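Local coordinates for protein probable zinc protease PqqL (PDB 6OFT) that probably works as a zinc-dependent metalloendopeptidase of the M16 family in the periplasm, this chain being the first half of the whole protein, at residues N240-N245 and A450-E455; Q434-E439 and K443-P448. All blocks are in the same frame, centred on the assembly; numbering follows the deposited sequence.

Contact 1. Residues N240-N245 and A450-E455; sequences NHLRFN and AILALE
Phe-244 and Leu-242, on an outermost strand of the five-stranded mixed sheet in the second M16-type domain of this half, meet Ile-451 and Leu-452 on helix 448-459, which packs on that sheet. The axes of strand 242-245 and helix 450-455 approach to 11.8 Å, at 121° between their directions, so the gap is bridged by side chains; no hydrogen bond crosses it. On the strand's other side, Arg-243 folds back side-on, its NE and NH2 both donating to His-241 O in the guanidinium plane, and NH2 also pairs with Asp-429. The Phe-244 ring enters edge first. With CG anti to its own carbonyl carbon (chi1 -68°), it extends toward the helix. Its CD2 lies 3.9 Å from Ile-451 CD1, the two side chains running alongside one another in opposite senses, while CE2 also borders Ile-451 CG2. Leu-452 meets the far corner of the same ring obliquely: its CG is 3.9 Å from Phe-244 CZ, and its CD2 lies in the ring plane. Trp-432, on the neighbouring strand 430-436, meets the Phe-244 ring with its plane inclined by about 15°. At the looser, more exposed margin, Leu-242 and Leu-452 meet tip to tip, CD2 to CD2 at 4.2 Å.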
ATOM      1  N   ASN A 240      -4.845 -20.454 -12.188  1.00 23.02           N
ATOM      2  CA  ASN A 240      -4.946 -20.521 -13.645  1.00 23.08           C
ATOM      3  C   ASN A 240      -6.363 -20.834 -14.129  1.00 26.43           C
ATOM      4  O   ASN A 240      -6.610 -21.845 -14.786  1.00 25.09           O
ATOM      5  CB  ASN A 240      -3.897 -21.497 -14.189  1.00 23.67           C
ATOM      6  CG  ASN A 240      -2.508 -21.053 -13.779  1.00 41.13           C
ATOM      7  OD1 ASN A 240      -2.211 -19.857 -13.718  1.00 27.51           O
ATOM      8  ND2 ASN A 240      -1.651 -21.989 -13.434  1.00 33.23           N
ATOM      9  N   HIS A 241      -7.281 -19.921 -13.803  1.00 23.20           N
ATOM     10  CA  HIS A 241      -8.701 -19.992 -14.103  1.00 23.56           C
ATOM     11  C   HIS A 241      -9.230 -18.586 -14.264  1.00 26.22           C
ATOM     12  O   HIS A 241      -8.876 -17.697 -13.483  1.00 24.46           O
ATOM     13  CB  HIS A 241      -9.463 -20.669 -12.942  1.00 24.93           C
ATOM     14  CG  HIS A 241      -9.134 -22.120 -12.761  1.00 29.57           C
ATOM     15  ND1 HIS A 241      -8.409 -22.568 -11.662  1.00 31.53           N
ATOM     16  CD2 HIS A 241      -9.432 -23.179 -13.550  1.00 31.74           C
ATOM     17  CE1 HIS A 241      -8.291 -23.877 -11.824  1.00 31.42           C
ATOM     18  NE2 HIS A 241      -8.891 -24.290 -12.944  1.00 32.08           N
ATOM     19  N   LEU A 242     -10.047 -18.397 -15.265  1.00 23.62           N
ATOM     20  CA  LEU A 242     -10.699 -17.100 -15.524  1.00 23.60           C
ATOM     21  C   LEU A 242     -11.987 -17.032 -14.700  1.00 26.95           C
ATOM     22  O   LEU A 242     -12.823 -17.906 -14.890  1.00 27.27           O
ATOM     23  CB  LEU A 242     -11.018 -17.010 -17.012  1.00 23.83           C
ATOM     24  CG  LEU A 242     -11.682 -15.711 -17.449  1.00 28.10           C
ATOM     25  CD1 LEU A 242     -10.816 -14.518 -17.089  1.00 26.87           C
ATOM     26  CD2 LEU A 242     -12.018 -15.730 -18.928  1.00 31.17           C
ATOM     27  N   ARG A 243     -12.143 -16.032 -13.868  1.00 22.32           N
ATOM     28  CA  ARG A 243     -13.330 -15.880 -13.032  1.00 21.90           C
ATOM     29  C   ARG A 243     -14.170 -14.692 -13.435  1.00 25.33           C
ATOM     30  O   ARG A 243     -13.711 -13.832 -14.187  1.00 24.64           O
ATOM     31  CB  ARG A 243     -12.962 -15.801 -11.541  1.00 20.08           C
ATOM     32  CG  ARG A 243     -12.320 -17.052 -10.992  1.00 30.06           C
ATOM     33  CD  ARG A 243     -11.149 -16.624 -10.154  1.00 43.57           C
ATOM     34  NE  ARG A 243      -9.907 -16.770 -10.882  1.00 41.65           N
ATOM     35  CZ  ARG A 243      -8.776 -16.135 -10.592  1.00 47.63           C
ATOM     36  NH1 ARG A 243      -8.724 -15.286  -9.575  1.00 36.43           N
ATOM     37  NH2 ARG A 243      -7.693 -16.339 -11.320  1.00 26.80           N
ATOM     38  N   PHE A 244     -15.422 -14.654 -12.951  1.00 21.02           N
ATOM     39  CA  PHE A 244     -16.369 -13.592 -13.284  1.00 20.75           C
ATOM     40  C   PHE A 244     -17.127 -13.180 -12.045  1.00 26.19           C
ATOM     41  O   PHE A 244     -17.568 -14.045 -11.293  1.00 26.16           O
ATOM     42  CB  PHE A 244     -17.367 -14.073 -14.362  1.00 22.37           C
ATOM     43  CG  PHE A 244     -16.765 -14.311 -15.724  1.00 23.19           C
ATOM     44  CD1 PHE A 244     -16.190 -15.538 -16.045  1.00 24.54           C
ATOM     45  CD2 PHE A 244     -16.813 -13.328 -16.705  1.00 24.97           C
ATOM     46  CE1 PHE A 244     -15.610 -15.752 -17.292  1.00 24.43           C
ATOM     47  CE2 PHE A 244     -16.251 -13.549 -17.966  1.00 27.83           C
ATOM     48  CZ  PHE A 244     -15.653 -14.761 -18.251  1.00 25.47           C
ATOM     49  N   ASN A 245     -17.309 -11.870 -11.847  1.00 23.24           N
ATOM     50  CA  ASN A 245     -18.044 -11.347 -10.691  1.00 23.67           C
ATOM     51  C   ASN A 245     -18.869 -10.110 -11.030  1.00 27.36           C
ATOM     52  O   ASN A 245     -18.472  -9.303 -11.866  1.00 24.84           O
ATOM     53  CB  ASN A 245     -17.073 -10.986  -9.548  1.00 23.27           C
ATOM     54  CG  ASN A 245     -17.751 -10.812  -8.206  1.00 37.21           C
ATOM     55  OD1 ASN A 245     -18.849 -11.300  -7.973  1.00 29.72           O
ATOM     56  ND2 ASN A 245     -17.118 -10.109  -7.296  1.00 29.82           N
ATOM     57  N   ALA A 450     -21.509 -13.584 -22.792  1.00 28.92           N
ATOM     58  CA  ALA A 450     -21.629 -12.350 -23.557  1.00 28.09           C
ATOM     59  C   ALA A 450     -20.308 -11.589 -23.562  1.00 29.93           C
ATOM     60  O   ALA A 450     -19.942 -11.039 -24.598  1.00 29.81           O
ATOM     61  CB  ALA A 450     -22.741 -11.482 -22.987  1.00 28.68           C
ATOM     62  N   ILE A 451     -19.591 -11.565 -22.417  1.00 24.94           N
ATOM     63  CA  ILE A 451     -18.294 -10.887 -22.273  1.00 23.09           C
ATOM     64  C   ILE A 451     -17.303 -11.512 -23.256  1.00 27.16           C
ATOM     65  O   ILE A 451     -16.656 -10.792 -24.030  1.00 25.80           O
ATOM     66  CB  ILE A 451     -17.758 -10.935 -20.795  1.00 24.68           C
ATOM     67  CG1 ILE A 451     -18.591 -10.023 -19.848  1.00 24.06           C
ATOM     68  CG2 ILE A 451     -16.262 -10.570 -20.738  1.00 24.26           C
ATOM     69  CD1 ILE A 451     -18.315 -10.149 -18.336  1.00 24.97           C
ATOM     70  N   LEU A 452     -17.212 -12.823 -23.239  1.00 23.98           N
ATOM     71  CA  LEU A 452     -16.253 -13.562 -24.097  1.00 24.34           C
ATOM     72  C   LEU A 452     -16.698 -13.535 -25.562  1.00 29.72           C
ATOM     73  O   LEU A 452     -15.820 -13.565 -26.379  1.00 30.71           O
ATOM     74  CB  LEU A 452     -16.034 -14.972 -23.560  1.00 24.09           C
ATOM     75  CG  LEU A 452     -15.423 -15.066 -22.166  1.00 27.44           C
ATOM     76  CD1 LEU A 452     -14.885 -16.447 -21.908  1.00 27.57           C
ATOM     77  CD2 LEU A 452     -14.335 -14.029 -21.951  1.00 28.04           C
ATOM     78  N   ALA A 453     -17.991 -13.459 -25.875  1.00 27.21           N
ATOM     79  CA  ALA A 453     -18.413 -13.366 -27.282  1.00 27.45           C
ATOM     80  C   ALA A 453     -18.011 -11.988 -27.825  1.00 31.47           C
ATOM     81  O   ALA A 453     -17.664 -11.863 -29.001  1.00 31.89           O
ATOM     82  CB  ALA A 453     -19.918 -13.566 -27.411  1.00 28.68           C
ATOM     83  N   LEU A 454     -18.041 -10.963 -26.956  1.00 27.30           N
ATOM     84  CA  LEU A 454     -17.634  -9.611 -27.308  1.00 27.42           C
ATOM     85  C   LEU A 454     -16.117  -9.564 -27.514  1.00 33.51           C
ATOM     86  O   LEU A 454     -15.647  -8.914 -28.443  1.00 34.64           O
ATOM     87  CB  LEU A 454     -18.103  -8.610 -26.240  1.00 27.37           C
ATOM     88  CG  LEU A 454     -18.051  -7.122 -26.626  1.00 32.73           C
ATOM     89  CD1 LEU A 454     -18.986  -6.804 -27.837  1.00 33.14           C
ATOM     90  CD2 LEU A 454     -18.372  -6.237 -25.422  1.00 33.03           C
ATOM     91  N   GLU A 455     -15.380 -10.317 -26.738  1.00 29.83           N
ATOM     92  CA  GLU A 455     -13.910 -10.395 -26.879  1.00 29.16           C
ATOM     93  C   GLU A 455     -13.584 -11.082 -28.209  1.00 33.20           C
ATOM     94  O   GLU A 455     -12.761 -10.576 -28.926  1.00 32.53           O
ATOM     95  CB  GLU A 455     -13.317 -11.146 -25.689  1.00 29.77           C
ATOM     96  CG  GLU A 455     -11.810 -11.185 -25.653  1.00 34.48           C
ATOM     97  CD  GLU A 455     -11.269 -12.008 -24.504  1.00 51.79           C
ATOM     98  OE1 GLU A 455     -11.133 -13.192 -24.660  1.00 59.41           O
ATOM     99  OE2 GLU A 455     -11.044 -11.471 -23.467  1.00 43.40           O
TER

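Contact 2. Residues Q434-E439 and K443-P448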
ATOM      1  N   GLN A 434     -17.917  -6.585 -12.913  1.00 24.80           N
ATOM      2  CA  GLN A 434     -18.858  -5.509 -13.180  1.00 25.07           C
ATOM      3  C   GLN A 434     -19.401  -4.985 -11.873  1.00 29.69           C
ATOM      4  O   GLN A 434     -19.615  -5.755 -10.944  1.00 27.67           O
ATOM      5  CB  GLN A 434     -19.998  -5.952 -14.100  1.00 26.78           C
ATOM      6  CG  GLN A 434     -19.593  -5.916 -15.574  1.00 29.67           C
ATOM      7  CD  GLN A 434     -20.547  -6.667 -16.454  1.00 33.76           C
ATOM      8  OE1 GLN A 434     -21.198  -6.101 -17.332  1.00 31.86           O
ATOM      9  NE2 GLN A 434     -20.639  -7.963 -16.252  1.00 25.71           N
ATOM     10  N   MET A 435     -19.634  -3.676 -11.808  1.00 27.95           N
ATOM     11  CA  MET A 435     -20.181  -3.019 -10.627  1.00 27.80           C
ATOM     12  C   MET A 435     -21.481  -2.361 -11.018  1.00 32.16           C
ATOM     13  O   MET A 435     -21.529  -1.666 -12.031  1.00 31.04           O
ATOM     14  CB  MET A 435     -19.174  -2.017 -10.054  1.00 29.63           C
ATOM     15  CG  MET A 435     -18.048  -2.697  -9.311  1.00 32.67           C
ATOM     16  SD  MET A 435     -16.758  -1.580  -8.723  1.00 36.61           S
ATOM     17  CE  MET A 435     -17.668  -0.659  -7.414  1.00 33.47           C
ATOM     18  N   VAL A 436     -22.563  -2.696 -10.292  1.00 30.47           N
ATOM     19  CA  VAL A 436     -23.926  -2.199 -10.539  1.00 31.40           C
ATOM     20  C   VAL A 436     -24.536  -1.623  -9.249  1.00 36.99           C
ATOM     21  O   VAL A 436     -24.249  -2.128  -8.160  1.00 35.93           O
ATOM     22  CB  VAL A 436     -24.853  -3.218 -11.258  1.00 35.08           C
ATOM     23  CG1 VAL A 436     -24.350  -3.508 -12.665  1.00 34.91           C
ATOM     24  CG2 VAL A 436     -25.020  -4.516 -10.466  1.00 34.62           C
ATOM     25  N   ASN A 437     -25.324  -0.539  -9.367  1.00 36.04           N
ATOM     26  CA  ASN A 437     -25.905   0.112  -8.181  1.00 36.88           C
ATOM     27  C   ASN A 437     -27.435   0.261  -8.221  1.00 42.88           C
ATOM     28  O   ASN A 437     -28.021   0.852  -7.317  1.00 43.55           O
ATOM     29  CB  ASN A 437     -25.220   1.462  -7.899  1.00 35.92           C
ATOM     30  CG  ASN A 437     -25.277   2.487  -9.004  1.00 44.87           C
ATOM     31  OD1 ASN A 437     -26.023   2.371  -9.987  1.00 33.62           O
ATOM     32  ND2 ASN A 437     -24.476   3.523  -8.853  1.00 38.29           N
ATOM     33  N   ASN A 438     -28.076  -0.287  -9.253  1.00 40.39           N
ATOM     34  CA  ASN A 438     -29.533  -0.283  -9.420  1.00 40.97           C
ATOM     35  C   ASN A 438     -29.911  -1.496 -10.255  1.00 45.74           C
ATOM     36  O   ASN A 438     -29.024  -2.131 -10.842  1.00 43.81           O
ATOM     37  CB  ASN A 438     -30.046   1.039 -10.024  1.00 39.08           C
ATOM     38  CG  ASN A 438     -29.530   1.344 -11.406  1.00 53.44           C
ATOM     39  OD1 ASN A 438     -30.002   0.793 -12.408  1.00 49.79           O
ATOM     40  ND2 ASN A 438     -28.560   2.238 -11.495  1.00 39.36           N
ATOM     41  N   GLU A 439     -31.213  -1.822 -10.314  1.00 44.25           N
ATOM     42  CA  GLU A 439     -31.679  -2.987 -11.054  1.00 44.58           C
ATOM     43  C   GLU A 439     -31.716  -2.770 -12.574  1.00 47.61           C
ATOM     44  O   GLU A 439     -31.782  -3.761 -13.301  1.00 47.39           O
ATOM     45  CB  GLU A 439     -33.018  -3.521 -10.496  1.00 47.19           C
ATOM     46  CG  GLU A 439     -32.860  -4.220  -9.144  1.00 59.51           C
ATOM     47  CD  GLU A 439     -31.661  -5.153  -9.004  1.00 82.99           C
ATOM     48  OE1 GLU A 439     -31.699  -6.261  -9.590  1.00 84.72           O
ATOM     49  OE2 GLU A 439     -30.678  -4.770  -8.325  1.00 67.07           O
ATOM     50  N   LYS A 443     -29.653  -5.520 -14.683  1.00 39.49           N
ATOM     51  CA  LYS A 443     -30.295  -6.201 -15.811  1.00 39.45           C
ATOM     52  C   LYS A 443     -29.444  -5.991 -17.073  1.00 41.10           C
ATOM     53  O   LYS A 443     -29.446  -6.844 -17.957  1.00 41.71           O
ATOM     54  CB  LYS A 443     -31.732  -5.647 -16.003  1.00 42.77           C
ATOM     55  CG  LYS A 443     -32.587  -6.303 -17.095  1.00 61.59           C
ATOM     56  CD  LYS A 443     -33.340  -7.544 -16.610  1.00 73.57           C
ATOM     57  CE  LYS A 443     -34.605  -7.807 -17.403  1.00 87.80           C
ATOM     58  NZ  LYS A 443     -34.327  -8.283 -18.786  1.00 95.62           N
ATOM     59  N   LYS A 444     -28.717  -4.860 -17.149  1.00 36.56           N
ATOM     60  CA  LYS A 444     -27.856  -4.511 -18.287  1.00 35.97           C
ATOM     61  C   LYS A 444     -26.459  -5.148 -18.238  1.00 38.00           C
ATOM     62  O   LYS A 444     -25.810  -5.255 -19.282  1.00 36.09           O
ATOM     63  CB  LYS A 444     -27.769  -2.987 -18.472  1.00 38.17           C
ATOM     64  CG  LYS A 444     -28.960  -2.469 -19.284  1.00 46.73           C
ATOM     65  CD  LYS A 444     -29.038  -0.962 -19.357  1.00 55.75           C
ATOM     66  CE  LYS A 444     -30.222  -0.500 -20.170  1.00 69.25           C
ATOM     67  NZ  LYS A 444     -30.230   0.977 -20.328  1.00 78.40           N
ATOM     68  N   ALA A 445     -26.010  -5.602 -17.044  1.00 34.35           N
ATOM     69  CA  ALA A 445     -24.704  -6.242 -16.870  1.00 32.90           C
ATOM     70  C   ALA A 445     -24.556  -7.474 -17.774  1.00 35.72           C
ATOM     71  O   ALA A 445     -25.506  -8.241 -17.944  1.00 35.26           O
ATOM     72  CB  ALA A 445     -24.487  -6.619 -15.408  1.00 33.33           C
ATOM     73  N   LEU A 446     -23.383  -7.625 -18.396  1.00 31.20           N
ATOM     74  CA  LEU A 446     -23.129  -8.740 -19.301  1.00 30.97           C
ATOM     75  C   LEU A 446     -22.859 -10.010 -18.506  1.00 33.25           C
ATOM     76  O   LEU A 446     -22.122  -9.973 -17.519  1.00 32.14           O
ATOM     77  CB  LEU A 446     -21.923  -8.438 -20.220  1.00 30.77           C
ATOM     78  CG  LEU A 446     -22.139  -7.571 -21.475  1.00 35.88           C
ATOM     79  CD1 LEU A 446     -22.364  -6.086 -21.126  1.00 35.68           C
ATOM     80  CD2 LEU A 446     -20.922  -7.650 -22.377  1.00 37.45           C
ATOM     81  N   SER A 447     -23.451 -11.139 -18.937  1.00 29.66           N
ATOM     82  CA  SER A 447     -23.189 -12.442 -18.322  1.00 28.47           C
ATOM     83  C   SER A 447     -21.821 -12.931 -18.882  1.00 29.04           C
ATOM     84  O   SER A 447     -21.367 -12.384 -19.893  1.00 27.44           O
ATOM     85  CB  SER A 447     -24.299 -13.429 -18.679  1.00 31.93           C
ATOM     86  OG  SER A 447     -25.540 -13.024 -18.121  1.00 41.09           O
ATOM     87  N   PRO A 448     -21.136 -13.927 -18.265  1.00 25.57           N
ATOM     88  CA  PRO A 448     -19.801 -14.333 -18.775  1.00 24.75           C
ATOM     89  C   PRO A 448     -19.712 -14.767 -20.246  1.00 30.04           C
ATOM     90  O   PRO A 448     -18.662 -14.563 -20.866  1.00 28.43           O
ATOM     91  CB  PRO A 448     -19.412 -15.478 -17.842  1.00 26.04           C
ATOM     92  CG  PRO A 448     -20.166 -15.202 -16.591  1.00 29.67           C
ATOM     93  CD  PRO A 448     -21.467 -14.647 -17.017  1.00 25.70           C
TER
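Gln-434 meets the backbone of Leu-446 through both ends of its carboxamide, and this pair is the tight part of the contact. OE1 accepts from Leu-446 N at 2.9 Å, and NE2 donates to Leu-446 O at 2.8 Å. Both bonds are fairly straight, at 158° and 161°, and each lies on a lone pair in the carbonyl plane of its acceptor. Leu-446 O is also in the plane of the Gln-434 amide, so the two bonds fix the rotation of that group. An extended chain beyond CG (chi2 165°) carries the amide from the strand to the connecting segment. A leucine in place of Gln-434 would probably leave both Leu-446 N and Leu-446 O without these mates in a buried setting and free the segment to shift. Ala-445 CB lies against the amide, 3.8 Å from Gln-434 OE1, and packs on Val-436 CG1 at 4.1 Å, the apolar pair of the contact. The Leu-446 side chain packs on Gln-332 and Ala-335 of helix 331-348.

The other end is exposed and thinner. There Lys-443 N donates to Glu-439 O at 3.1 Å, the donor standing well above the carbonyl plane, while the bent side chain of Lys-443 runs off from the 434-439 segment. The carboxylate of Glu-439 pairs instead with Lys-250 and Asn-248. Asn-438, at the N-cap position, bonds through OD1 to Ala-441 N. The Lys-443 to Glu-439 bond, spanning four residues, is the i to i+4 bond of an alpha-helix. Together these features describe an N-capped short helix, 439-444, that follows strand 430-436 of the five-stranded sheet, with the chain returning nearly antiparallel and bound by a strand glutamine.

Overall arrangement
From the N terminus the chain first builds the six-stranded sheet and its helices, then reaches 240-245 at the start of strand 242-248, and runs through the other strands of the five-stranded sheet and several helices before strand 430-436. Contact 2 closes a short loop there, with three helical residues between its segments. The chain then enters helix 448-459, where contact 1 closes a loop of 204 intervening residues that contains contact 2 entirely; the two nest and do not cross. Their centres lie 14 Å apart. Strands 242-248 and 430-436 are sheet neighbours, and Phe-244 CD2 packs 3.6 Å from Pro-448 CB. The pair therefore ties the sheet's edge to the two successive helices 439-444 and 448-459.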